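Phage-related protein (Bordetella bronchiseptica RB50, PDB 3BJQ) is of unproven function but is probably a major capsid (coat) protein of phage origin. Local coordinates at residues E[177-182]-E[248-253]; E[33-38]-E[261-266]. All coordinates share one frame; numbering follows the deposited sequence.

Interaction 1. Residues E[177-182]-E[248-253]; sequences PNRLML and GYVSDN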
loop_
_atom_site.group_PDB
_atom_site.type_symbol
_atom_site.label_atom_id
_atom_site.label_comp_id
_atom_site.label_asym_id
_atom_site.label_seq_id
_atom_site.Cartn_x
_atom_site.Cartn_y
_atom_site.Cartn_z
ATOM N N PRO E 177 32.365 29.016 -20.913
ATOM C CA PRO E 177 32.455 28.675 -19.498
ATOM C C PRO E 177 31.119 28.990 -18.836
ATOM O O PRO E 177 30.438 29.919 -19.260
ATOM C CB PRO E 177 33.567 29.587 -18.979
ATOM C CG PRO E 177 33.672 30.676 -19.934
ATOM C CD PRO E 177 33.275 30.116 -21.270
ATOM N N ASN E 178 30.734 28.198 -17.840
ATOM C CA ASN E 178 29.449 28.376 -17.169
ATOM C C ASN E 178 29.542 28.600 -15.662
ATOM O O ASN E 178 28.509 28.689 -14.983
ATOM C CB ASN E 178 28.531 27.184 -17.472
ATOM C CG ASN E 178 29.143 25.871 -17.077
ATOM O OD1 ASN E 178 30.264 25.825 -16.572
ATOM N ND2 ASN E 178 28.411 24.794 -17.297
ATOM N N ARG E 179 30.766 28.694 -15.152
ATOM C CA ARG E 179 30.998 28.942 -13.747
ATOM C C ARG E 179 31.976 30.075 -13.590
ATOM O O ARG E 179 33.064 30.007 -14.136
ATOM C CB ARG E 179 31.663 27.761 -13.063
ATOM C CG ARG E 179 30.863 26.547 -12.964
ATOM C CD ARG E 179 29.778 26.622 -11.911
ATOM N NE ARG E 179 29.109 25.331 -11.936
ATOM C CZ ARG E 179 28.192 24.993 -12.832
ATOM N NH1 ARG E 179 27.785 25.867 -13.736
ATOM N NH2 ARG E 179 27.664 23.784 -12.799
ATOM N N LEU E 180 31.604 31.092 -12.823
ATOM C CA LEU E 180 32.554 32.157 -12.468
ATOM C C LEU E 180 32.635 32.182 -10.952
ATOM O O LEU E 180 31.613 32.307 -10.296
ATOM C CB LEU E 180 32.126 33.515 -13.058
ATOM C CG LEU E 180 33.164 34.662 -13.071
ATOM C CD1 LEU E 180 32.937 35.582 -14.260
ATOM C CD2 LEU E 180 33.094 35.436 -11.801
HETATM N N MSE E 181 33.847 31.995 -10.414
HETATM C CA MSE E 181 34.114 32.081 -8.996
HETATM C C MSE E 181 34.716 33.459 -8.672
HETATM O O MSE E 181 35.810 33.781 -9.114
HETATM C CB MSE E 181 35.122 30.991 -8.581
HETATM C CG MSE E 181 35.246 30.730 -7.096
HETATM SE SE MSE E 181 36.108 32.072 -6.006
HETATM C CE MSE E 181 37.817 32.139 -6.851
ATOM N N LEU E 182 33.987 34.267 -7.916
ATOM C CA LEU E 182 34.503 35.528 -7.379
ATOM C C LEU E 182 34.831 35.309 -5.911
ATOM O O LEU E 182 33.932 34.960 -5.131
ATOM C CB LEU E 182 33.435 36.615 -7.430
ATOM C CG LEU E 182 32.859 37.026 -8.780
ATOM C CD1 LEU E 182 31.800 38.072 -8.586
ATOM C CD2 LEU E 182 33.978 37.556 -9.658
ATOM N N GLY E 248 35.398 28.797 -15.445
ATOM C CA GLY E 248 35.547 27.469 -16.004
ATOM C C GLY E 248 34.290 26.930 -16.617
ATOM O O GLY E 248 33.195 27.448 -16.386
ATOM N N TYR E 249 34.479 25.927 -17.463
ATOM C CA TYR E 249 33.389 25.081 -17.919
ATOM C C TYR E 249 33.384 23.884 -16.974
ATOM O O TYR E 249 34.347 23.120 -16.922
ATOM C CB TYR E 249 33.539 24.603 -19.370
ATOM C CG TYR E 249 32.499 23.566 -19.674
ATOM C CD1 TYR E 249 31.194 23.931 -19.909
ATOM C CD2 TYR E 249 32.804 22.207 -19.651
ATOM C CE1 TYR E 249 30.210 22.975 -20.142
ATOM C CE2 TYR E 249 31.826 21.243 -19.876
ATOM C CZ TYR E 249 30.532 21.632 -20.139
ATOM O OH TYR E 249 29.546 20.686 -20.382
ATOM N N VAL E 250 32.296 23.770 -16.206
ATOM C CA VAL E 250 32.051 22.658 -15.274
ATOM C C VAL E 250 30.766 22.016 -15.750
ATOM O O VAL E 250 29.726 22.699 -15.914
ATOM C CB VAL E 250 31.884 23.170 -13.832
ATOM C CG1 VAL E 250 31.744 22.008 -12.818
ATOM C CG2 VAL E 250 33.065 24.041 -13.447
ATOM N N SER E 251 30.827 20.731 -16.060
ATOM C CA SER E 251 29.636 20.061 -16.551
ATOM C C SER E 251 28.449 20.221 -15.582
ATOM O O SER E 251 28.585 20.020 -14.373
ATOM C CB SER E 251 29.903 18.575 -16.794
ATOM O OG SER E 251 28.699 17.928 -17.111
ATOM N N ASP E 252 27.298 20.565 -16.157
ATOM C CA ASP E 252 26.032 20.692 -15.446
ATOM C C ASP E 252 25.320 19.337 -15.277
ATOM O O ASP E 252 24.203 19.300 -14.840
ATOM C CB ASP E 252 25.078 21.637 -16.204
ATOM C CG ASP E 252 25.408 23.119 -16.011
ATOM O OD1 ASP E 252 26.140 23.473 -15.067
ATOM O OD2 ASP E 252 24.910 23.943 -16.814
ATOM N N ASN E 253 25.960 18.241 -15.656
ATOM C CA ASN E 253 25.377 16.916 -15.572
ATOM C C ASN E 253 24.890 16.661 -14.136
ATOM O O ASN E 253 25.645 16.840 -13.187
ATOM C CB ASN E 253 26.439 15.887 -15.982
ATOM C CG ASN E 253 25.856 14.533 -16.417
ATOM O OD1 ASN E 253 24.790 14.113 -15.979
ATOM N ND2 ASN E 253 26.609 13.823 -17.250
#

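Interaction 2. Residues E[33-38]-E[261-266]; sequences KLFPVA and PSFGYT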
loop_
_atom_site.group_PDB
_atom_site.type_symbol
_atom_site.label_atom_id
_atom_site.label_comp_id
_atom_site.label_asym_id
_atom_site.label_seq_id
_atom_site.Cartn_x
_atom_site.Cartn_y
_atom_site.Cartn_z
ATOM N N LYS E 33 31.122 23.097 -6.748
ATOM C CA LYS E 33 30.645 23.810 -7.944
ATOM C C LYS E 33 31.728 23.865 -9.017
ATOM O O LYS E 33 31.432 24.117 -10.183
ATOM C CB LYS E 33 30.209 25.225 -7.585
ATOM C CG LYS E 33 28.934 25.306 -6.716
ATOM C CD LYS E 33 27.704 25.027 -7.527
ATOM C CE LYS E 33 26.471 25.000 -6.640
ATOM N NZ LYS E 33 25.246 25.543 -7.333
ATOM N N LEU E 34 32.977 23.678 -8.604
ATOM C CA LEU E 34 34.122 23.591 -9.508
ATOM C C LEU E 34 34.510 22.128 -9.732
ATOM O O LEU E 34 34.955 21.770 -10.817
ATOM C CB LEU E 34 35.337 24.334 -8.932
ATOM C CG LEU E 34 35.324 25.866 -8.944
ATOM C CD1 LEU E 34 34.341 26.412 -7.912
ATOM C CD2 LEU E 34 36.726 26.385 -8.697
ATOM N N PHE E 35 34.318 21.304 -8.699
ATOM C CA PHE E 35 34.728 19.909 -8.705
ATOM C C PHE E 35 33.583 19.017 -8.281
ATOM O O PHE E 35 33.610 18.471 -7.155
ATOM C CB PHE E 35 35.872 19.720 -7.704
ATOM C CG PHE E 35 37.130 20.469 -8.038
ATOM C CD1 PHE E 35 37.338 21.752 -7.570
ATOM C CD2 PHE E 35 38.136 19.868 -8.765
ATOM C CE1 PHE E 35 38.508 22.425 -7.850
ATOM C CE2 PHE E 35 39.310 20.534 -9.056
ATOM C CZ PHE E 35 39.497 21.822 -8.593
ATOM N N PRO E 36 32.580 18.817 -9.168
ATOM C CA PRO E 36 31.445 17.986 -8.793
ATOM C C PRO E 36 31.812 16.564 -8.394
ATOM O O PRO E 36 32.746 15.967 -8.933
ATOM C CB PRO E 36 30.569 17.998 -10.056
ATOM C CG PRO E 36 30.925 19.217 -10.708
ATOM C CD PRO E 36 32.404 19.327 -10.528
ATOM N N VAL E 37 31.070 16.036 -7.435
ATOM C CA VAL E 37 31.301 14.701 -6.930
ATOM C C VAL E 37 30.902 13.619 -7.943
ATOM O O VAL E 37 29.796 13.605 -8.461
ATOM C CB VAL E 37 30.629 14.486 -5.545
ATOM C CG1 VAL E 37 30.862 13.060 -5.053
ATOM C CG2 VAL E 37 31.174 15.488 -4.541
ATOM N N ALA E 38 31.855 12.739 -8.248
ATOM C CA ALA E 38 31.660 11.706 -9.222
ATOM C C ALA E 38 32.268 10.421 -8.651
ATOM O O ALA E 38 33.333 10.481 -8.037
ATOM C CB ALA E 38 32.352 12.096 -10.500
ATOM N N PRO E 261 34.198 15.033 -20.271
ATOM C CA PRO E 261 34.961 16.280 -20.294
ATOM C C PRO E 261 34.384 17.413 -19.458
ATOM O O PRO E 261 33.221 17.838 -19.638
ATOM C CB PRO E 261 35.060 16.606 -21.776
ATOM C CG PRO E 261 35.070 15.315 -22.432
ATOM C CD PRO E 261 34.143 14.439 -21.618
ATOM N N SER E 262 35.226 17.881 -18.539
ATOM C CA SER E 262 34.917 18.954 -17.625
ATOM C C SER E 262 36.212 19.457 -17.000
ATOM O O SER E 262 37.239 18.783 -17.093
ATOM C CB SER E 262 33.960 18.447 -16.522
ATOM O OG SER E 262 33.275 19.519 -15.895
ATOM N N PHE E 263 36.170 20.635 -16.381
ATOM C CA PHE E 263 37.349 21.179 -15.690
ATOM C C PHE E 263 37.875 20.263 -14.589
ATOM O O PHE E 263 39.081 20.059 -14.441
ATOM C CB PHE E 263 37.039 22.555 -15.074
ATOM C CG PHE E 263 38.103 23.043 -14.116
ATOM C CD1 PHE E 263 39.263 23.620 -14.589
ATOM C CD2 PHE E 263 37.934 22.922 -12.747
ATOM C CE1 PHE E 263 40.249 24.033 -13.725
ATOM C CE2 PHE E 263 38.907 23.341 -11.883
ATOM C CZ PHE E 263 40.065 23.895 -12.368
ATOM N N GLY E 264 36.972 19.733 -13.774
ATOM C CA GLY E 264 37.400 18.903 -12.637
ATOM C C GLY E 264 36.293 18.118 -11.983
ATOM O O GLY E 264 35.118 18.290 -12.286
ATOM N N TYR E 265 36.697 17.233 -11.072
ATOM C CA TYR E 265 35.781 16.362 -10.355
ATOM C C TYR E 265 36.320 16.116 -8.968
ATOM O O TYR E 265 37.519 16.189 -8.753
ATOM C CB TYR E 265 35.686 14.984 -11.046
ATOM C CG TYR E 265 34.922 15.046 -12.337
ATOM C CD1 TYR E 265 33.540 15.206 -12.325
ATOM C CD2 TYR E 265 35.580 14.999 -13.571
ATOM C CE1 TYR E 265 32.825 15.307 -13.528
ATOM C CE2 TYR E 265 34.866 15.093 -14.784
ATOM C CZ TYR E 265 33.506 15.247 -14.751
ATOM O OH TYR E 265 32.786 15.350 -15.933
ATOM N N THR E 266 35.418 15.823 -8.042
ATOM C CA THR E 266 35.798 15.274 -6.749
ATOM C C THR E 266 35.685 13.737 -6.926
ATOM O O THR E 266 34.599 13.179 -7.026
ATOM C CB THR E 266 34.932 15.843 -5.567
ATOM O OG1 THR E 266 35.191 17.257 -5.385
ATOM C CG2 THR E 266 35.214 15.120 -4.273
#

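Interaction 1. Residues E[177-182]-E[248-253]
The guanidinium of R179 has the carboxylate of D252 at its edge and the carbonyl oxygen of V250 over one face, offset toward the rim. Guanidinium and carboxylate are nearly coplanar, 14° apart, and form a salt bridge. R179 NH2 to D252 OD1 is 2.8 Å, and NH1 adds a weak bond to the same oxygen. NH1 also donates to the carbonyl of N178 from above its plane, which limits the rotation of the group. The R179 chain bends at chi2 (-75°), and its CG presses on V250 CG2 at 3.4 Å. The N178 amide is held at both ends by V250. V250 N gives N178 OD1 a nearly straight bond of 2.9 Å, in the carbonyl plane and on a lone pair. N178 ND2 returns one to V250 O at 2.8 Å. The backbones meet in a classic beta bulge: N178 and R179 both face G248 where strands 179-183 and 245-248 pair antiparallel. G248 O accepts from N178 N and R179 N, each at 3.0 Å, and G248 N donates to R179 O. P177 CB lies 3.4 Å from G248 O. D252 OD2 lies near E220, with which R179 NH1 has a long, weak ion pair. R179 NE bonds weakly to K33 O.

Interaction 2. Residues E[33-38]-E[261-266]
Residues 34-38 and 263-266 run 54° apart end to end, come to 4.1 Å between the CA atoms of F35 and Y265, and pair as a short parallel bridge of V37 with T266. Two backbone bonds hold the bridge. T266 N donates to P36 O at 2.8 Å, and A38 N donates to T266 O at 3.0 Å. The T266 OG1 stands beside the backbone N and donates to F35 O at 2.7 Å. T266 CB meets V37 CG2 at 3.9 Å on the face of the sheet that both side chains share. On Y265, the ring edge near CD1 lies against P36 O, and Y265 CD1 touches A38 CB at 3.8 Å. The Y265 hydroxyl is bonded to the E260 carbonyl.

Toward the start of strand 264-269 the contact becomes aromatic. The edge of F263 points at the face of F35 in an offset edge-to-face pair. The ring centroids are 5.5 Å apart and the planes make 62°, with F263 CE2 nearest F35 CZ. F263 reaches across with CG anti to its backbone N (chi1 168°), and L34 O sits at its ring edge. F263 also makes an edge-to-face pair with W246. F35 also packs on helix 105-131 through C127, I130 and A131. The backbone bonds set the pairing of strands 37-40 and 264-269 in a mixed sheet. The buried T266 hydroxyl gives F35 O a partner and is itself hydrogen-bonded to H123 of helix 105-131, so this side chain links the strand pairing to that helix.

Overall arrangement
The centres of the two interactions lie about 9 Å apart, both within about 10 Å of the centre of the folded chain. Interaction 1 is nested within the loop that interaction 2 closes: 33-38 comes first, then 177-182, 248-253 and 261-266. Interaction 1 belongs to the sheet of strands 179-183 and 245-248. Interaction 2 belongs to a second mixed sheet, through strands 37-40 and 264-269. The connection from strand 245-248 to strand 264-269 carries the chain from one sheet to the other. The two contacts touch directly, with probable hydrogen bonds from S251 N to S262 OG and between Y249 O and F263 N. V250 also packs on K33 O. This buried junction is consistent with the two sheets being fixed against each other.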